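Local structure of uncharacterized protein (Bacteroides uniformis, 4JPQ) at residues A[10-15]-A[30-35]; A[91-96]-A[100-105]; A[112-117]-A[124-129]. The protein is of unknown function but probably binds carbohydrate. One frame throughout, in Å; residues are numbered along the deposited sequence.

Contact 1. Residues A[10-15]-A[30-35]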
loop_
_atom_site.group_PDB
_atom_site.type_symbol
_atom_site.label_atom_id
_atom_site.label_comp_id
_atom_site.label_asym_id
_atom_site.label_seq_id
_atom_site.Cartn_x
_atom_site.Cartn_y
_atom_site.Cartn_z
ATOM N N LYS A 10 9.312 6.939 11.009
ATOM C CA LYS A 10 10.570 7.677 11.229
ATOM C C LYS A 10 10.903 8.562 10.028
ATOM O O LYS A 10 10.561 8.214 8.893
ATOM C CB LYS A 10 11.744 6.717 11.500
ATOM C CG LYS A 10 11.707 5.960 12.827
ATOM C CD LYS A 10 12.117 6.847 14.003
ATOM C CE LYS A 10 12.256 6.082 15.313
ATOM N NZ LYS A 10 10.939 5.658 15.866
ATOM N N LYS A 11 11.533 9.714 10.287
ATOM C CA LYS A 11 11.950 10.631 9.219
ATOM C C LYS A 11 13.338 10.260 8.707
ATOM O O LYS A 11 14.227 9.948 9.492
ATOM C CB LYS A 11 11.981 12.107 9.651
ATOM C CG LYS A 11 12.157 13.049 8.449
ATOM C CD LYS A 11 12.118 14.533 8.753
ATOM C CE LYS A 11 12.151 15.305 7.434
ATOM N NZ LYS A 11 12.190 16.787 7.576
ATOM N N VAL A 12 13.497 10.354 7.388
ATOM C CA VAL A 12 14.754 10.133 6.677
ATOM C C VAL A 12 15.066 11.439 5.925
ATOM O O VAL A 12 14.167 12.033 5.336
ATOM C CB VAL A 12 14.607 8.920 5.744
ATOM C CG1 VAL A 12 15.838 8.736 4.883
ATOM C CG2 VAL A 12 14.334 7.665 6.575
HETATM N N MSE A 13 16.338 11.832 5.904
HETATM C CA MSE A 13 16.803 13.119 5.342
HETATM C C MSE A 13 17.301 12.999 3.923
HETATM O O MSE A 13 18.382 12.448 3.685
HETATM C CB MSE A 13 17.950 13.661 6.198
HETATM C CG MSE A 13 17.738 13.607 7.709
HETATM SE SE MSE A 13 16.397 14.945 8.197
HETATM C CE MSE A 13 16.084 13.898 9.835
ATOM N N CYS A 14 16.536 13.536 2.968
ATOM C CA CYS A 14 16.850 13.460 1.537
ATOM C C CYS A 14 16.733 14.827 0.920
ATOM O O CYS A 14 15.672 15.421 1.056
ATOM C CB CYS A 14 15.799 12.596 0.851
ATOM S SG CYS A 14 15.548 10.964 1.536
ATOM N N THR A 15 17.775 15.325 0.246
ATOM C CA THR A 15 17.689 16.631 -0.457
ATOM C C THR A 15 16.710 16.599 -1.643
ATOM O O THR A 15 16.050 17.603 -1.920
ATOM C CB THR A 15 19.041 17.114 -1.015
ATOM O OG1 THR A 15 19.595 16.121 -1.885
ATOM C CG2 THR A 15 20.013 17.433 0.108
ATOM N N ASN A 30 19.017 3.752 7.202
ATOM C CA ASN A 30 18.418 4.433 8.368
ATOM C C ASN A 30 17.829 3.492 9.444
ATOM O O ASN A 30 17.262 3.966 10.430
ATOM C CB ASN A 30 17.395 5.493 7.917
ATOM C CG ASN A 30 18.038 6.630 7.143
ATOM O OD1 ASN A 30 18.359 7.694 7.709
ATOM N ND2 ASN A 30 18.316 6.391 5.864
ATOM N N GLY A 31 18.024 2.182 9.287
ATOM C CA GLY A 31 17.555 1.185 10.247
ATOM C C GLY A 31 16.049 1.152 10.428
ATOM O O GLY A 31 15.581 1.013 11.545
ATOM N N ILE A 32 15.300 1.261 9.330
ATOM C CA ILE A 32 13.830 1.277 9.370
ATOM C C ILE A 32 13.348 -0.167 9.430
ATOM O O ILE A 32 13.516 -0.890 8.472
ATOM C CB ILE A 32 13.228 2.030 8.151
ATOM C CG1 ILE A 32 13.837 3.439 8.008
ATOM C CG2 ILE A 32 11.710 2.121 8.269
ATOM C CD1 ILE A 32 13.748 4.325 9.246
ATOM N N GLU A 33 12.736 -0.562 10.547
ATOM C CA GLU A 33 12.340 -1.963 10.789
ATOM C C GLU A 33 11.080 -2.392 10.037
ATOM O O GLU A 33 10.203 -1.572 9.764
ATOM C CB GLU A 33 12.060 -2.202 12.290
ATOM C CG GLU A 33 12.598 -3.521 12.824
ATOM C CD GLU A 33 14.101 -3.491 13.068
ATOM O OE1 GLU A 33 14.745 -2.443 12.852
ATOM O OE2 GLU A 33 14.648 -4.527 13.491
ATOM N N PHE A 34 10.983 -3.695 9.764
ATOM C CA PHE A 34 9.796 -4.285 9.118
ATOM C C PHE A 34 8.703 -4.591 10.141
ATOM O O PHE A 34 8.987 -4.908 11.290
ATOM C CB PHE A 34 10.132 -5.555 8.322
ATOM C CG PHE A 34 10.912 -5.287 7.073
ATOM C CD1 PHE A 34 10.270 -4.795 5.936
ATOM C CD2 PHE A 34 12.285 -5.506 7.028
ATOM C CE1 PHE A 34 10.988 -4.525 4.773
ATOM C CE2 PHE A 34 13.009 -5.237 5.868
ATOM C CZ PHE A 34 12.362 -4.739 4.739
ATOM N N GLN A 35 7.461 -4.491 9.684
ATOM C CA GLN A 35 6.250 -4.739 10.461
ATOM C C GLN A 35 5.522 -5.893 9.776
ATOM O O GLN A 35 5.407 -5.880 8.543
ATOM C CB GLN A 35 5.327 -3.506 10.405
ATOM C CG GLN A 35 5.988 -2.161 10.697
ATOM C CD GLN A 35 6.610 -2.115 12.067
ATOM O OE1 GLN A 35 7.790 -1.804 12.219
ATOM N NE2 GLN A 35 5.828 -2.466 13.077
#
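V12 and N30 meet side chain to side chain where the chain leaving strand 6-11 passes the turn that follows helix 23-29. The contact is one of van der Waals touches. V12 points at N30 with both methyls: CG1 comes to 3.5 Å from ND2 of N30, and CG2 lies 3.9 Å from its CG, so the valine fork spreads against the carboxamide. CG1 stands anti to the backbone N of V12 (chi1 174°), which carries that branch to the amide end of N30. I32 adds a second apolar patch through the tip of its chain alone: CD1 is 3.8 Å from CB of K10 and 4.3 Å from CG2 of V12. Only the root of K10 takes part, since its chain bends and carries the ammonium group off.

The polar bonds here run within the loop and its helix. ND2 of N30 donates to the carbonyl of L26, one turn back, and G31, with positive phi, is the C' residue of a Schellman motif in which I32 N reaches L27 O and G31 N reaches D28 O. V12 also leans on L26 and I32 on L27, which extends the patch onto the helix.

With apolar carbons facing a carboxamide already bonded to its own helix, the segments meet by non-directional packing, probably with a modest hydrophobic gain where V12 is buried; the directional backbone bonds of each go to strand 50-57 instead.

Contact 2. Residues A[91-96]-A[100-105]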
loop_
_atom_site.group_PDB
_atom_site.type_symbol
_atom_site.label_atom_id
_atom_site.label_comp_id
_atom_site.label_asym_id
_atom_site.label_seq_id
_atom_site.Cartn_x
_atom_site.Cartn_y
_atom_site.Cartn_z
ATOM N N GLU A 91 -1.475 -3.174 -0.920
ATOM C CA GLU A 91 -2.282 -1.962 -0.839
ATOM C C GLU A 91 -1.957 -1.113 0.395
ATOM O O GLU A 91 -1.522 -1.637 1.420
ATOM C CB GLU A 91 -3.776 -2.340 -0.825
ATOM C CG GLU A 91 -4.228 -3.298 -1.937
ATOM C CD GLU A 91 -5.709 -3.647 -1.926
ATOM O OE1 GLU A 91 -6.436 -3.242 -1.007
ATOM O OE2 GLU A 91 -6.153 -4.361 -2.843
ATOM N N PHE A 92 -2.171 0.198 0.250
ATOM C CA PHE A 92 -2.008 1.204 1.301
ATOM C C PHE A 92 -3.221 2.132 1.245
ATOM O O PHE A 92 -3.461 2.761 0.218
ATOM C CB PHE A 92 -0.725 2.013 1.078
ATOM C CG PHE A 92 -0.542 3.181 2.035
ATOM C CD1 PHE A 92 -0.646 3.003 3.417
ATOM C CD2 PHE A 92 -0.202 4.454 1.558
ATOM C CE1 PHE A 92 -0.446 4.064 4.299
ATOM C CE2 PHE A 92 0.008 5.515 2.433
ATOM C CZ PHE A 92 -0.116 5.318 3.805
ATOM N N PHE A 93 -3.985 2.179 2.330
ATOM C CA PHE A 93 -5.180 3.028 2.447
ATOM C C PHE A 93 -4.856 4.054 3.526
ATOM O O PHE A 93 -4.306 3.678 4.558
ATOM C CB PHE A 93 -6.405 2.223 2.890
ATOM C CG PHE A 93 -7.092 1.436 1.789
ATOM C CD1 PHE A 93 -6.383 0.600 0.917
ATOM C CD2 PHE A 93 -8.485 1.459 1.682
ATOM C CE1 PHE A 93 -7.047 -0.140 -0.065
ATOM C CE2 PHE A 93 -9.146 0.720 0.709
ATOM C CZ PHE A 93 -8.426 -0.076 -0.171
ATOM N N VAL A 94 -5.217 5.324 3.312
ATOM C CA VAL A 94 -4.864 6.395 4.264
ATOM C C VAL A 94 -5.757 7.648 4.166
ATOM O O VAL A 94 -6.098 8.071 3.063
ATOM C CB VAL A 94 -3.359 6.770 4.090
ATOM C CG1 VAL A 94 -3.067 7.342 2.703
ATOM C CG2 VAL A 94 -2.879 7.730 5.164
ATOM N N SER A 95 -6.115 8.213 5.326
ATOM C CA SER A 95 -6.891 9.461 5.463
ATOM C C SER A 95 -5.890 10.436 6.097
ATOM O O SER A 95 -5.463 10.221 7.237
ATOM C CB SER A 95 -8.125 9.279 6.364
ATOM O OG SER A 95 -8.769 10.515 6.655
ATOM N N PRO A 96 -5.542 11.527 5.401
ATOM C CA PRO A 96 -4.470 12.375 5.901
ATOM C C PRO A 96 -4.805 13.592 6.773
ATOM O O PRO A 96 -3.857 14.173 7.327
ATOM C CB PRO A 96 -3.856 12.860 4.596
ATOM C CG PRO A 96 -5.067 13.105 3.748
ATOM C CD PRO A 96 -6.129 12.134 4.194
ATOM N N ASP A 100 -13.405 12.732 6.699
ATOM C CA ASP A 100 -13.904 11.442 6.181
ATOM C C ASP A 100 -13.322 10.988 4.851
ATOM O O ASP A 100 -13.475 9.816 4.500
ATOM C CB ASP A 100 -15.433 11.434 6.133
ATOM C CG ASP A 100 -16.061 11.534 7.521
ATOM O OD1 ASP A 100 -15.354 11.362 8.545
ATOM O OD2 ASP A 100 -17.281 11.770 7.586
ATOM N N ARG A 101 -12.665 11.886 4.119
ATOM C CA ARG A 101 -12.037 11.512 2.863
ATOM C C ARG A 101 -10.789 10.662 3.121
ATOM O O ARG A 101 -10.034 10.909 4.077
ATOM C CB ARG A 101 -11.635 12.732 2.043
ATOM C CG ARG A 101 -12.784 13.546 1.481
ATOM C CD ARG A 101 -12.164 14.550 0.483
ATOM N NE ARG A 101 -12.924 15.777 0.191
ATOM C CZ ARG A 101 -13.726 15.998 -0.865
ATOM N NH1 ARG A 101 -13.972 15.067 -1.805
ATOM N NH2 ARG A 101 -14.324 17.192 -0.976
ATOM N N TYR A 102 -10.603 9.646 2.282
ATOM C CA TYR A 102 -9.426 8.755 2.348
ATOM C C TYR A 102 -9.002 8.385 0.934
ATOM O O TYR A 102 -9.754 8.617 -0.032
ATOM C CB TYR A 102 -9.697 7.475 3.170
ATOM C CG TYR A 102 -10.593 6.478 2.492
ATOM C CD1 TYR A 102 -11.991 6.626 2.508
ATOM C CD2 TYR A 102 -10.056 5.388 1.802
ATOM C CE1 TYR A 102 -12.824 5.711 1.857
ATOM C CE2 TYR A 102 -10.876 4.476 1.136
ATOM C CZ TYR A 102 -12.250 4.633 1.173
ATOM O OH TYR A 102 -13.036 3.725 0.525
ATOM N N TYR A 103 -7.813 7.794 0.855
ATOM C CA TYR A 103 -7.209 7.354 -0.388
ATOM C C TYR A 103 -6.821 5.889 -0.303
ATOM O O TYR A 103 -6.523 5.393 0.777
ATOM C CB TYR A 103 -5.939 8.147 -0.642
ATOM C CG TYR A 103 -6.155 9.620 -0.831
ATOM C CD1 TYR A 103 -6.197 10.491 0.262
ATOM C CD2 TYR A 103 -6.293 10.163 -2.114
ATOM C CE1 TYR A 103 -6.372 11.863 0.081
ATOM C CE2 TYR A 103 -6.467 11.528 -2.306
ATOM C CZ TYR A 103 -6.505 12.377 -1.210
ATOM O OH TYR A 103 -6.677 13.727 -1.387
ATOM N N ASN A 104 -6.834 5.208 -1.443
ATOM C CA ASN A 104 -6.378 3.818 -1.532
ATOM C C ASN A 104 -5.381 3.701 -2.684
ATOM O O ASN A 104 -5.695 4.067 -3.819
ATOM C CB ASN A 104 -7.527 2.807 -1.687
ATOM C CG ASN A 104 -8.433 3.107 -2.859
ATOM O OD1 ASN A 104 -8.923 4.209 -2.972
ATOM N ND2 ASN A 104 -8.648 2.133 -3.739
ATOM N N PHE A 105 -4.177 3.234 -2.358
ATOM C CA PHE A 105 -3.100 3.025 -3.307
ATOM C C PHE A 105 -2.954 1.519 -3.414
ATOM O O PHE A 105 -2.480 0.892 -2.472
ATOM C CB PHE A 105 -1.797 3.647 -2.793
ATOM C CG PHE A 105 -1.858 5.132 -2.634
ATOM C CD1 PHE A 105 -2.383 5.693 -1.478
ATOM C CD2 PHE A 105 -1.362 5.973 -3.621
ATOM C CE1 PHE A 105 -2.425 7.066 -1.319
ATOM C CE2 PHE A 105 -1.408 7.353 -3.465
ATOM C CZ PHE A 105 -1.937 7.898 -2.318
#
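F93 and N104 lie side by side as a non-hydrogen-bonded pair of an antiparallel hairpin, and CB of N104 is the bump set on the face of the F93 ring. It sits over the ring centre, 3.3 Å from the centroid and 9° off the normal, a CH-pi contact. CG of N104 lies between its backbone N and carbonyl carbon (chi1 55°), lifting the amide away from the ring face, where it bonds R124 and Q116. Y102 flanks the same phenyl, its CE2 3.9 Å from CD2 of F93.

The other side of the hairpin carries F92, V94, Y103 and F105. F105 fits between F92 and V94: its CD1 is 3.9 Å from CD2 of F92, while CG1 of V94 meets its edge. P96 CG likewise fills in at the edge of the Y103 ring, 4.1 Å from CE1. Paired backbone bonds lock F92 to F105 and V94 to Y103, and S95 OG closes the turn end on R101 O at 2.9 Å.

Strand 178-186 borders 89-95 and strand 113-118 borders 102-108. F92 and F105 pack on I161 of strand 152-162; F92 also touches L64 and Y66 of strand 61-70, whereas F93 meets the rings of Y184 and H209.

Contact 3. Residues A[112-117]-A[124-129]. With SO4 (sulfate ion), chain E.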
loop_
_atom_site.group_PDB
_atom_site.type_symbol
_atom_site.label_atom_id
_atom_site.label_comp_id
_atom_site.label_asym_id
_atom_site.label_seq_id
_atom_site.Cartn_x
_atom_site.Cartn_y
_atom_site.Cartn_z
ATOM N N ARG A 112 1.835 -1.927 -11.836
ATOM C CA ARG A 112 0.622 -1.206 -12.248
ATOM C C ARG A 112 -0.040 -0.723 -10.963
ATOM O O ARG A 112 -0.189 -1.519 -10.011
ATOM C CB ARG A 112 -0.377 -2.108 -12.969
ATOM C CG ARG A 112 0.060 -2.769 -14.254
ATOM C CD ARG A 112 0.427 -1.789 -15.364
ATOM N NE ARG A 112 1.872 -1.561 -15.418
ATOM C CZ ARG A 112 2.777 -2.418 -15.925
ATOM N NH1 ARG A 112 2.434 -3.627 -16.411
ATOM N NH2 ARG A 112 4.065 -2.078 -15.914
ATOM N N LEU A 113 -0.463 0.543 -10.956
ATOM C CA LEU A 113 -1.057 1.188 -9.775
ATOM C C LEU A 113 -2.458 1.737 -10.003
ATOM O O LEU A 113 -2.765 2.269 -11.071
ATOM C CB LEU A 113 -0.169 2.357 -9.364
ATOM C CG LEU A 113 -0.549 3.339 -8.244
ATOM C CD1 LEU A 113 -0.507 2.675 -6.880
ATOM C CD2 LEU A 113 0.385 4.542 -8.281
ATOM N N LEU A 114 -3.268 1.634 -8.954
ATOM C CA LEU A 114 -4.619 2.186 -8.882
ATOM C C LEU A 114 -4.658 3.121 -7.673
ATOM O O LEU A 114 -4.159 2.755 -6.586
ATOM C CB LEU A 114 -5.647 1.081 -8.665
ATOM C CG LEU A 114 -7.078 1.472 -8.248
ATOM C CD1 LEU A 114 -7.817 2.101 -9.406
ATOM C CD2 LEU A 114 -7.844 0.270 -7.732
ATOM N N ILE A 115 -5.241 4.306 -7.870
ATOM C CA ILE A 115 -5.466 5.265 -6.790
ATOM C C ILE A 115 -6.882 5.805 -6.907
ATOM O O ILE A 115 -7.291 6.197 -7.994
ATOM C CB ILE A 115 -4.542 6.506 -6.816
ATOM C CG1 ILE A 115 -3.072 6.143 -6.974
ATOM C CG2 ILE A 115 -4.712 7.314 -5.521
ATOM C CD1 ILE A 115 -2.168 7.354 -7.168
ATOM N N GLN A 116 -7.618 5.811 -5.800
ATOM C CA GLN A 116 -8.895 6.516 -5.739
ATOM C C GLN A 116 -8.857 7.421 -4.516
ATOM O O GLN A 116 -7.998 7.256 -3.628
ATOM C CB GLN A 116 -10.084 5.593 -5.632
ATOM C CG GLN A 116 -10.319 4.615 -6.760
ATOM C CD GLN A 116 -11.153 3.444 -6.267
ATOM O OE1 GLN A 116 -10.628 2.465 -5.707
ATOM N NE2 GLN A 116 -12.453 3.555 -6.428
ATOM N N GLY A 117 -9.776 8.379 -4.493
ATOM C CA GLY A 117 -9.903 9.349 -3.396
ATOM C C GLY A 117 -11.354 9.700 -3.126
ATOM O O GLY A 117 -12.169 9.712 -4.048
ATOM N N ARG A 124 -15.941 7.379 -5.337
ATOM C CA ARG A 124 -14.579 7.807 -5.057
ATOM C C ARG A 124 -13.826 7.783 -6.381
ATOM O O ARG A 124 -13.421 6.709 -6.818
ATOM C CB ARG A 124 -13.952 6.885 -4.023
ATOM C CG ARG A 124 -14.658 6.963 -2.675
ATOM C CD ARG A 124 -14.000 6.143 -1.583
ATOM N NE ARG A 124 -12.567 6.419 -1.462
ATOM C CZ ARG A 124 -11.578 5.702 -2.007
ATOM N NH1 ARG A 124 -11.809 4.607 -2.758
ATOM N NH2 ARG A 124 -10.320 6.100 -1.802
ATOM N N PRO A 125 -13.634 8.962 -7.031
ATOM C CA PRO A 125 -12.990 8.917 -8.338
ATOM C C PRO A 125 -11.559 8.399 -8.347
ATOM O O PRO A 125 -10.848 8.437 -7.347
ATOM C CB PRO A 125 -13.043 10.374 -8.822
ATOM C CG PRO A 125 -13.170 11.168 -7.592
ATOM C CD PRO A 125 -14.063 10.341 -6.730
ATOM N N THR A 126 -11.193 7.902 -9.515
ATOM C CA THR A 126 -9.890 7.362 -9.787
ATOM C C THR A 126 -8.967 8.572 -10.066
ATOM O O THR A 126 -9.430 9.617 -10.515
ATOM C CB THR A 126 -10.003 6.341 -10.954
ATOM O OG1 THR A 126 -9.039 5.317 -10.776
ATOM C CG2 THR A 126 -9.908 6.989 -12.377
ATOM N N ALA A 127 -7.679 8.433 -9.797
ATOM C CA ALA A 127 -6.716 9.528 -10.013
ATOM C C ALA A 127 -6.369 9.762 -11.489
ATOM O O ALA A 127 -6.477 8.851 -12.318
ATOM C CB ALA A 127 -5.444 9.264 -9.228
ATOM N N SER A 128 -5.919 10.977 -11.790
ATOM C CA SER A 128 -5.491 11.332 -13.141
ATOM C C SER A 128 -4.081 10.794 -13.446
ATOM O O SER A 128 -3.336 10.408 -12.540
ATOM C CB SER A 128 -5.498 12.854 -13.327
ATOM O OG SER A 128 -4.570 13.487 -12.459
ATOM N N GLN A 129 -3.728 10.793 -14.734
ATOM C CA GLN A 129 -2.399 10.377 -15.230
ATOM C C GLN A 129 -1.288 11.176 -14.557
ATOM O O GLN A 129 -0.281 10.591 -14.148
ATOM C CB GLN A 129 -2.276 10.543 -16.773
ATOM C CG GLN A 129 -3.085 9.567 -17.633
ATOM C CD GLN A 129 -2.758 8.096 -17.365
ATOM O OE1 GLN A 129 -1.653 7.749 -16.927
ATOM N NE2 GLN A 129 -3.720 7.225 -17.624
HETATM S S SO4 E . -6.946 11.794 -16.963
HETATM O O1 SO4 E . -7.545 10.533 -17.471
HETATM O O2 SO4 E . -6.690 12.736 -18.086
HETATM O O3 SO4 E . -7.854 12.374 -15.923
HETATM O O4 SO4 E . -5.619 11.508 -16.389
#
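A short beta bridge ties the end of strand 113-118 to the returning loop that leads into helix 129-134, with Q116 opposite T126. Two backbone bonds frame it: A127 N to I115 O at 2.9 Å, and G117 N to P125 O at 3.0 Å. I115 O also takes a weak bond from OG1 of T126, so that one oxygen serves two donors. Beside it, CB of A127 packs on CB of I115 at 3.8 Å.

R124 and Q116 make the main side-chain meeting. They cross at about a right angle, with amide and guanidinium planes 62° apart. The arginine chain bends at chi3 (51°), folding its head back over the strand, where G117 N lies over one face of the guanidinium and NH1 comes 3.5 Å from CB of Q116. NE2 of Q116 reaches back to R124 O in a weak bond of 3.3 Å. The stronger polar partners are on strand 102-108: N104 receives R124 NH2 on its OD1 and gives its ND2 to OE1 of Q116. Y102 adds its carbonyl to NH2 and its ring as a cation-pi partner.

At the far end S128 is the N-cap of the helix, and Q129 N donates to O4 of a sulfate at 2.6 Å, an ion probably from the crystallisation liquor. The chemistry is that of a polar seam: backbone bonds set the register, while NE on G118 O and NH2 on its two acceptors hold the guanidinium's rotation, and these acceptors probably offset its positive charge.

Contacts 2 and 3 are neighbours, their centres about 11 Å apart, and share a border between strands 102-108 and 113-118. N104 of contact 2 bonds two side chains of contact 3, so the two share one polar network. Contact 1 lies apart, with centres about 21 Å from contact 2 and 27 Å from contact 3, on the opposite side of the chain's centre from the latter. Contact 2 is the core piece, with regular strand bonding and aromatic packing. Contact 3, partly buried where strand 113-118 meets the loop before helix 129-134, relies more on polar groups and a single bridge. Contact 1, also partly buried, joins a strand end to a post-helix turn by packing without a hydrogen bond between its two segments.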